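Local coordinates for possible metal-dependent hydrolase (Veillonella parvula, PDB 3RPC), which is probably a dinuclear zinc hydrolase of the metallo-beta-lactamase superfamily, with a natural substrate that remains unknown, at residues A[176-179]-A[180-184]; A[78-81]-A[82-85]; A[95-98]-A[99-103]. All blocks are in the same frame, centred on the assembly; numbering follows the deposited sequence.

Interaction 1. Residues A[176-179]-A[180-184]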
loop_
_atom_site.group_PDB
_atom_site.type_symbol
_atom_site.label_atom_id
_atom_site.label_comp_id
_atom_site.label_asym_id
_atom_site.label_seq_id
_atom_site.Cartn_x
_atom_site.Cartn_y
_atom_site.Cartn_z
ATOM N N GLU A 176 10.224 0.191 2.649
ATOM C CA GLU A 176 10.944 -0.629 3.632
ATOM C C GLU A 176 10.623 -2.099 3.449
ATOM O O GLU A 176 11.508 -2.947 3.547
ATOM C CB GLU A 176 10.625 -0.198 5.072
ATOM C CG GLU A 176 11.044 1.231 5.419
ATOM C CD GLU A 176 12.551 1.419 5.594
ATOM O OE1 GLU A 176 13.333 0.448 5.448
ATOM O OE2 GLU A 176 12.961 2.561 5.895
ATOM N N LYS A 177 9.348 -2.389 3.194
ATOM C CA LYS A 177 8.897 -3.759 2.956
ATOM C C LYS A 177 9.579 -4.375 1.747
ATOM O O LYS A 177 10.112 -5.484 1.838
ATOM C CB LYS A 177 7.377 -3.812 2.792
ATOM C CG LYS A 177 6.619 -3.699 4.111
ATOM C CD LYS A 177 5.134 -3.510 3.857
ATOM C CE LYS A 177 4.320 -3.506 5.152
ATOM N NZ LYS A 177 2.858 -3.511 4.819
ATOM N N ALA A 178 9.580 -3.661 0.622
ATOM C CA ALA A 178 10.193 -4.212 -0.580
ATOM C C ALA A 178 11.686 -4.440 -0.384
ATOM O O ALA A 178 12.224 -5.467 -0.805
ATOM C CB ALA A 178 9.938 -3.314 -1.779
ATOM N N LEU A 179 12.354 -3.488 0.260
ATOM C CA LEU A 179 13.794 -3.580 0.466
ATOM C C LEU A 179 14.176 -4.804 1.294
ATOM O O LEU A 179 15.113 -5.528 0.957
ATOM C CB LEU A 179 14.322 -2.300 1.138
ATOM C CG LEU A 179 14.297 -1.039 0.263
ATOM C CD1 LEU A 179 14.669 0.194 1.081
ATOM C CD2 LEU A 179 15.218 -1.164 -0.942
ATOM N N LEU A 180 13.448 -5.042 2.382
ATOM C CA LEU A 180 13.798 -6.148 3.256
ATOM C C LEU A 180 13.362 -7.498 2.677
ATOM O O LEU A 180 14.090 -8.488 2.768
ATOM C CB LEU A 180 13.201 -5.928 4.650
ATOM C CG LEU A 180 13.528 -7.001 5.696
ATOM C CD1 LEU A 180 15.022 -7.051 5.991
ATOM C CD2 LEU A 180 12.742 -6.753 6.974
ATOM N N ARG A 181 12.184 -7.537 2.065
ATOM C CA ARG A 181 11.660 -8.798 1.550
ATOM C C ARG A 181 12.430 -9.325 0.350
ATOM O O ARG A 181 12.637 -10.531 0.225
ATOM C CB ARG A 181 10.179 -8.663 1.201
ATOM C CG ARG A 181 9.319 -8.472 2.425
ATOM C CD ARG A 181 7.929 -7.986 2.091
ATOM N NE ARG A 181 7.198 -7.688 3.324
ATOM C CZ ARG A 181 5.924 -7.320 3.370
ATOM N NH1 ARG A 181 5.230 -7.192 2.248
ATOM N NH2 ARG A 181 5.352 -7.067 4.545
ATOM N N PHE A 182 12.860 -8.424 -0.528
ATOM C CA PHE A 182 13.427 -8.843 -1.810
ATOM C C PHE A 182 14.904 -8.497 -1.993
ATOM O O PHE A 182 15.527 -8.917 -2.973
ATOM C CB PHE A 182 12.575 -8.291 -2.960
ATOM C CG PHE A 182 11.122 -8.625 -2.824
ATOM C CD1 PHE A 182 10.703 -9.942 -2.862
ATOM C CD2 PHE A 182 10.175 -7.628 -2.628
ATOM C CE1 PHE A 182 9.366 -10.263 -2.711
ATOM C CE2 PHE A 182 8.839 -7.941 -2.483
ATOM C CZ PHE A 182 8.434 -9.260 -2.524
ATOM N N ASP A 183 15.457 -7.743 -1.046
ATOM C CA ASP A 183 16.878 -7.393 -1.037
ATOM C C ASP A 183 17.415 -7.092 -2.430
ATOM O O ASP A 183 18.306 -7.792 -2.924
ATOM C CB ASP A 183 17.708 -8.517 -0.407
ATOM C CG ASP A 183 19.146 -8.104 -0.149
ATOM O OD1 ASP A 183 19.382 -6.917 0.161
ATOM O OD2 ASP A 183 20.041 -8.968 -0.253
ATOM N N PRO A 184 16.880 -6.043 -3.067
ATOM C CA PRO A 184 17.329 -5.702 -4.422
ATOM C C PRO A 184 18.807 -5.329 -4.504
ATOM O O PRO A 184 19.351 -4.675 -3.600
ATOM C CB PRO A 184 16.448 -4.506 -4.804
ATOM C CG PRO A 184 15.990 -3.928 -3.487
ATOM C CD PRO A 184 15.865 -5.104 -2.555
#
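The guanidinium of R181 has the side chain of K177 over one face, with K177 CG 3.6 Å from R181 NH2 and displaced toward the rim of the plane. The two chains run side by side and point the same way, one helical turn apart. K177 is extended beyond CG and R181 from CG to NE, which lets methylenes lie under a flat cation. Their charged ends approach as well, K177 NZ to R181 NH2 at 4.4 Å; both form salt bridges to D149 OD1 of the second subunit, which probably offsets their like charges at the interface. CB of the preceding residue, R181, lies over the centre of one face of the F182 ring, while A178 O approaches it obliquely; A178 CB is 4.4 Å from F182 CD2. Alanine suits this position because its small side chain also fits against Y164 and T128 of the sheet. All this happens in the last turns of helix 173-182, the helix of a beta-alpha-beta unit between strands 163-165 and 186-190. Regular i to i+4 bonds run to F182, whose N donates to A178 O at 3.0 Å. The next, from D183 N to L179 O, is weak and bent to 129°, because D183 leaves helical geometry with a positive phi of 39°. P184 then follows where no further helical N-H is required, and its ring packs back on the helix: P184 CG lies 3.8 Å from L179 CD2, the two side chains crossing at about a right angle. CD2 of L179 meets the proline, and the same side chain also touches M213 of helix 207-216. D183 OD1 pairs with K217, which also donates weakly to L179 O.

Interaction 2. Residues A[78-81]-A[82-85]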
loop_
_atom_site.group_PDB
_atom_site.type_symbol
_atom_site.label_atom_id
_atom_site.label_comp_id
_atom_site.label_asym_id
_atom_site.label_seq_id
_atom_site.Cartn_x
_atom_site.Cartn_y
_atom_site.Cartn_z
ATOM N N TRP A 78 3.382 7.978 -19.385
ATOM C CA TRP A 78 2.550 7.334 -20.398
ATOM C C TRP A 78 1.854 8.434 -21.181
ATOM O O TRP A 78 0.961 9.108 -20.660
ATOM C CB TRP A 78 1.507 6.411 -19.748
ATOM C CG TRP A 78 0.645 5.660 -20.730
ATOM C CD1 TRP A 78 -0.689 5.842 -20.962
ATOM C CD2 TRP A 78 1.066 4.608 -21.600
ATOM N NE1 TRP A 78 -1.124 4.964 -21.932
ATOM C CE2 TRP A 78 -0.062 4.198 -22.340
ATOM C CE3 TRP A 78 2.294 3.980 -21.831
ATOM C CZ2 TRP A 78 0.002 3.179 -23.297
ATOM C CZ3 TRP A 78 2.359 2.974 -22.779
ATOM C CH2 TRP A 78 1.217 2.583 -23.500
ATOM N N ASP A 79 2.277 8.655 -22.419
ATOM C CA ASP A 79 1.734 9.793 -23.159
ATOM C C ASP A 79 1.223 9.410 -24.544
ATOM O O ASP A 79 1.397 8.268 -24.986
ATOM C CB ASP A 79 2.741 10.960 -23.226
ATOM C CG ASP A 79 3.903 10.701 -24.171
ATOM O OD1 ASP A 79 4.252 9.523 -24.421
ATOM O OD2 ASP A 79 4.485 11.706 -24.643
ATOM N N ASP A 80 0.577 10.366 -25.206
ATOM C CA ASP A 80 0.029 10.133 -26.541
ATOM C C ASP A 80 1.087 9.644 -27.521
ATOM O O ASP A 80 0.823 8.755 -28.329
ATOM C CB ASP A 80 -0.643 11.398 -27.074
ATOM C CG ASP A 80 -2.032 11.605 -26.502
ATOM O OD1 ASP A 80 -2.588 10.642 -25.930
ATOM O OD2 ASP A 80 -2.573 12.726 -26.637
ATOM N N THR A 81 2.286 10.205 -27.439
ATOM C CA THR A 81 3.348 9.780 -28.341
ATOM C C THR A 81 3.645 8.300 -28.145
ATOM O O THR A 81 3.780 7.554 -29.113
ATOM C CB THR A 81 4.619 10.601 -28.152
ATOM O OG1 THR A 81 4.321 11.988 -28.364
ATOM C CG2 THR A 81 5.693 10.143 -29.130
ATOM N N ALA A 82 3.726 7.870 -26.890
ATOM C CA ALA A 82 3.925 6.457 -26.602
ATOM C C ALA A 82 2.771 5.620 -27.138
ATOM O O ALA A 82 2.983 4.596 -27.774
ATOM C CB ALA A 82 4.087 6.241 -25.103
ATOM N N ILE A 83 1.546 6.055 -26.861
ATOM C CA ILE A 83 0.363 5.319 -27.309
ATOM C C ILE A 83 0.398 5.086 -28.817
ATOM O O ILE A 83 0.051 4.001 -29.300
ATOM C CB ILE A 83 -0.928 6.056 -26.915
ATOM C CG1 ILE A 83 -1.140 5.968 -25.399
ATOM C CG2 ILE A 83 -2.138 5.470 -27.652
ATOM C CD1 ILE A 83 -1.956 7.114 -24.842
ATOM N N ASN A 84 0.844 6.095 -29.553
ATOM C CA ASN A 84 0.790 6.045 -31.016
ATOM C C ASN A 84 2.020 5.420 -31.666
ATOM O O ASN A 84 2.025 5.179 -32.876
ATOM C CB ASN A 84 0.571 7.452 -31.576
ATOM C CG ASN A 84 -0.802 8.012 -31.237
ATOM O OD1 ASN A 84 -1.787 7.276 -31.153
ATOM N ND2 ASN A 84 -0.873 9.324 -31.049
ATOM N N SER A 85 3.054 5.160 -30.872
ATOM C CA SER A 85 4.332 4.677 -31.395
ATOM C C SER A 85 4.597 3.215 -31.052
ATOM O O SER A 85 5.193 2.485 -31.837
ATOM C CB SER A 85 5.485 5.534 -30.866
ATOM O OG SER A 85 5.360 6.893 -31.261
#
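D79 OD1 takes the backbone N-H of A82 at 3.0 Å, an N-cap bond that supplies an acceptor where the first turn of a helix has none of its own. The donor stands above the carboxylate plane, 50° out of it. Placing CG between the backbone N and the carbonyl carbon (chi1 73°) turns the acid back over the helix start, and aspartate is short enough to stay there. The same OD1 also accepts from L30 N, while OD2 has a weak bond from A31 N, so both oxygens tie the cap to the loop after strand 22-26. D79 also uses its main chain, since I83 N reaches D79 O at 2.9 Å in a nearly straight bond. D80 O receives N84 N, and the same N-H makes a second, weak bond to T81 O. That carbonyl has a firmer partner in the S85 hydroxyl, which donates from OG to T81 O at 2.7 Å; serine is well suited to fold back on the preceding turn in this way. The indole of W78 crosses the side chain of I83 at about a right angle, with W78 NE1 3.6 Å from I83 CG1. Its N-H is spent on Q106 OE1, not on anything in the helix, and F108 makes an edge-to-face contact with the ring. A82 CB, small enough to sit beside the cap, lies 3.4 Å from D79 OD1 and 4.4 Å from W78 CE3. The whole is an aspartate-capped helix start. It directly follows the zinc-binding residues D76 and H77, which belong to the His-x-His-x-Asp-His signature of the metallo-beta-lactamase fold.

Interaction 3. Residues A[95-98]-A[99-103]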
loop_
_atom_site.group_PDB
_atom_site.type_symbol
_atom_site.label_atom_id
_atom_site.label_comp_id
_atom_site.label_asym_id
_atom_site.label_seq_id
_atom_site.Cartn_x
_atom_site.Cartn_y
_atom_site.Cartn_z
ATOM N N GLN A 95 -0.667 -1.602 -13.207
ATOM C CA GLN A 95 -0.843 -1.769 -11.756
ATOM C C GLN A 95 -2.231 -2.189 -11.289
ATOM O O GLN A 95 -2.380 -2.724 -10.195
ATOM C CB GLN A 95 -0.457 -0.472 -11.019
ATOM C CG GLN A 95 -1.465 0.643 -11.210
ATOM C CD GLN A 95 -1.103 1.927 -10.478
ATOM O OE1 GLN A 95 -0.469 1.906 -9.418
ATOM N NE2 GLN A 95 -1.528 3.050 -11.035
ATOM N N ASN A 96 -3.254 -1.945 -12.102
ATOM C CA ASN A 96 -4.617 -2.152 -11.641
ATOM C C ASN A 96 -5.591 -2.188 -12.815
ATOM O O ASN A 96 -5.201 -1.968 -13.964
ATOM C CB ASN A 96 -5.021 -1.102 -10.589
ATOM C CG ASN A 96 -5.044 0.320 -11.136
ATOM O OD1 ASN A 96 -5.167 0.539 -12.341
ATOM N ND2 ASN A 96 -4.912 1.300 -10.242
ATOM N N THR A 97 -6.849 -2.478 -12.513
ATOM C CA THR A 97 -7.864 -2.611 -13.552
ATOM C C THR A 97 -8.126 -1.286 -14.275
ATOM O O THR A 97 -8.336 -1.275 -15.489
ATOM C CB THR A 97 -9.168 -3.170 -12.970
ATOM O OG1 THR A 97 -8.906 -4.472 -12.434
ATOM C CG2 THR A 97 -10.238 -3.276 -14.061
ATOM N N ALA A 98 -8.120 -0.176 -13.543
ATOM C CA ALA A 98 -8.399 1.119 -14.165
ATOM C C ALA A 98 -7.380 1.434 -15.256
ATOM O O ALA A 98 -7.737 1.891 -16.347
ATOM C CB ALA A 98 -8.420 2.224 -13.121
ATOM N N ASP A 99 -6.111 1.176 -14.962
ATOM C CA ASP A 99 -5.057 1.417 -15.937
ATOM C C ASP A 99 -5.174 0.428 -17.096
ATOM O O ASP A 99 -4.940 0.798 -18.244
ATOM C CB ASP A 99 -3.668 1.357 -15.286
ATOM C CG ASP A 99 -3.364 2.582 -14.424
ATOM O OD1 ASP A 99 -4.267 3.426 -14.205
ATOM O OD2 ASP A 99 -2.222 2.686 -13.935
ATOM N N LYS A 100 -5.529 -0.821 -16.808
ATOM C CA LYS A 100 -5.736 -1.790 -17.883
ATOM C C LYS A 100 -6.855 -1.318 -18.799
ATOM O O LYS A 100 -6.728 -1.364 -20.023
ATOM C CB LYS A 100 -6.038 -3.202 -17.356
ATOM C CG LYS A 100 -6.462 -4.156 -18.479
ATOM C CD LYS A 100 -6.317 -5.605 -18.086
ATOM C CE LYS A 100 -6.806 -6.513 -19.222
ATOM N NZ LYS A 100 -6.489 -7.943 -18.964
ATOM N N GLU A 101 -7.951 -0.851 -18.216
ATOM C CA GLU A 101 -9.082 -0.415 -19.034
ATOM C C GLU A 101 -8.693 0.765 -19.902
ATOM O O GLU A 101 -9.050 0.828 -21.089
ATOM C CB GLU A 101 -10.284 -0.069 -18.163
ATOM C CG GLU A 101 -10.955 -1.296 -17.555
ATOM C CD GLU A 101 -12.064 -0.936 -16.587
ATOM O OE1 GLU A 101 -12.273 0.272 -16.343
ATOM O OE2 GLU A 101 -12.723 -1.861 -16.069
ATOM N N LEU A 102 -7.935 1.692 -19.331
ATOM C CA LEU A 102 -7.504 2.848 -20.099
ATOM C C LEU A 102 -6.646 2.423 -21.284
ATOM O O LEU A 102 -6.898 2.807 -22.430
ATOM C CB LEU A 102 -6.715 3.810 -19.213
ATOM C CG LEU A 102 -6.201 5.052 -19.946
ATOM C CD1 LEU A 102 -7.360 5.889 -20.484
ATOM C CD2 LEU A 102 -5.302 5.885 -19.040
ATOM N N ILE A 103 -5.622 1.627 -21.004
ATOM C CA ILE A 103 -4.656 1.263 -22.037
ATOM C C ILE A 103 -5.258 0.327 -23.097
ATOM O O ILE A 103 -4.943 0.441 -24.283
ATOM C CB ILE A 103 -3.340 0.738 -21.403
ATOM C CG1 ILE A 103 -2.652 1.898 -20.669
ATOM C CG2 ILE A 103 -2.422 0.141 -22.468
ATOM C CD1 ILE A 103 -1.389 1.513 -19.904
HETATM O O HOH W 1 -0.438 0.894 -14.504
HETATM O O HOH W 2 -5.243 4.007 -11.362
#
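Q95 reaches forward to D99, its NE2 donating to D99 OD2 at 3.0 Å from 40° above the carboxylate plane, with amide and carboxylate planes turned 46° apart. The chain is extended beyond CG, long enough to span the turn, and NE2 has a further acceptor in the backbone O of D149 of the same chain. A water accepts from the backbone N of Q95 and donates to the same D99 OD2, at 2.6 Å. N96, the N-cap residue, folds over the helix start with CG between its backbone N and carbonyl carbon (chi1 64°). Its OD1 accepts from D99 N at 2.9 Å, nearly along the C=O axis, while ND2 donates to a second water that in turn donates to D99 OD1. An asparagine thus provides both an acceptor for the helix and a donor for the solvent bridge. N96 O begins the i to i+4 series by accepting from K100 N at 3.1 Å, and T97 O continues it with E101 N at 2.8 Å. T97 CG2 lies 3.5 Å from E101 OE2, and T97 OG1 bonds to E116 of the second subunit. A98, whose tiny side chain suits the exposed first turn, offers its carbonyl to L102 N. Beyond it, helix 97-105 packs on strands 92-94 and 111-113 through K100 and I103. D99 OD2 holds the amide of Q95 as a second-shell group beside the zinc ligand H72. The amide, the two waters and the nearby positive end of the helix dipole would probably stabilise the buried D99 carboxylate as an anion.

In the fold
From the N terminus, interaction 2 comes first, then interaction 3, then interaction 1; they are in series, and none nests within or crosses another. Each closes only a local turn: residues 78-85 and 95-103 at helix starts, residues 176-184 at a helix end. The first two belong to successive beta-alpha-beta units that share strand 92-94, and they touch where W78 NE1 meets I103 CG1 at 3.7 Å. Interaction 1 belongs to a unit of the other sheet, its centre about 32 Å from that of interaction 2, on the opposite side of the chain's centre. Interactions 1 and 3 both reach the second subunit, so helices packed on each of the two sheets contribute to the dimer interface.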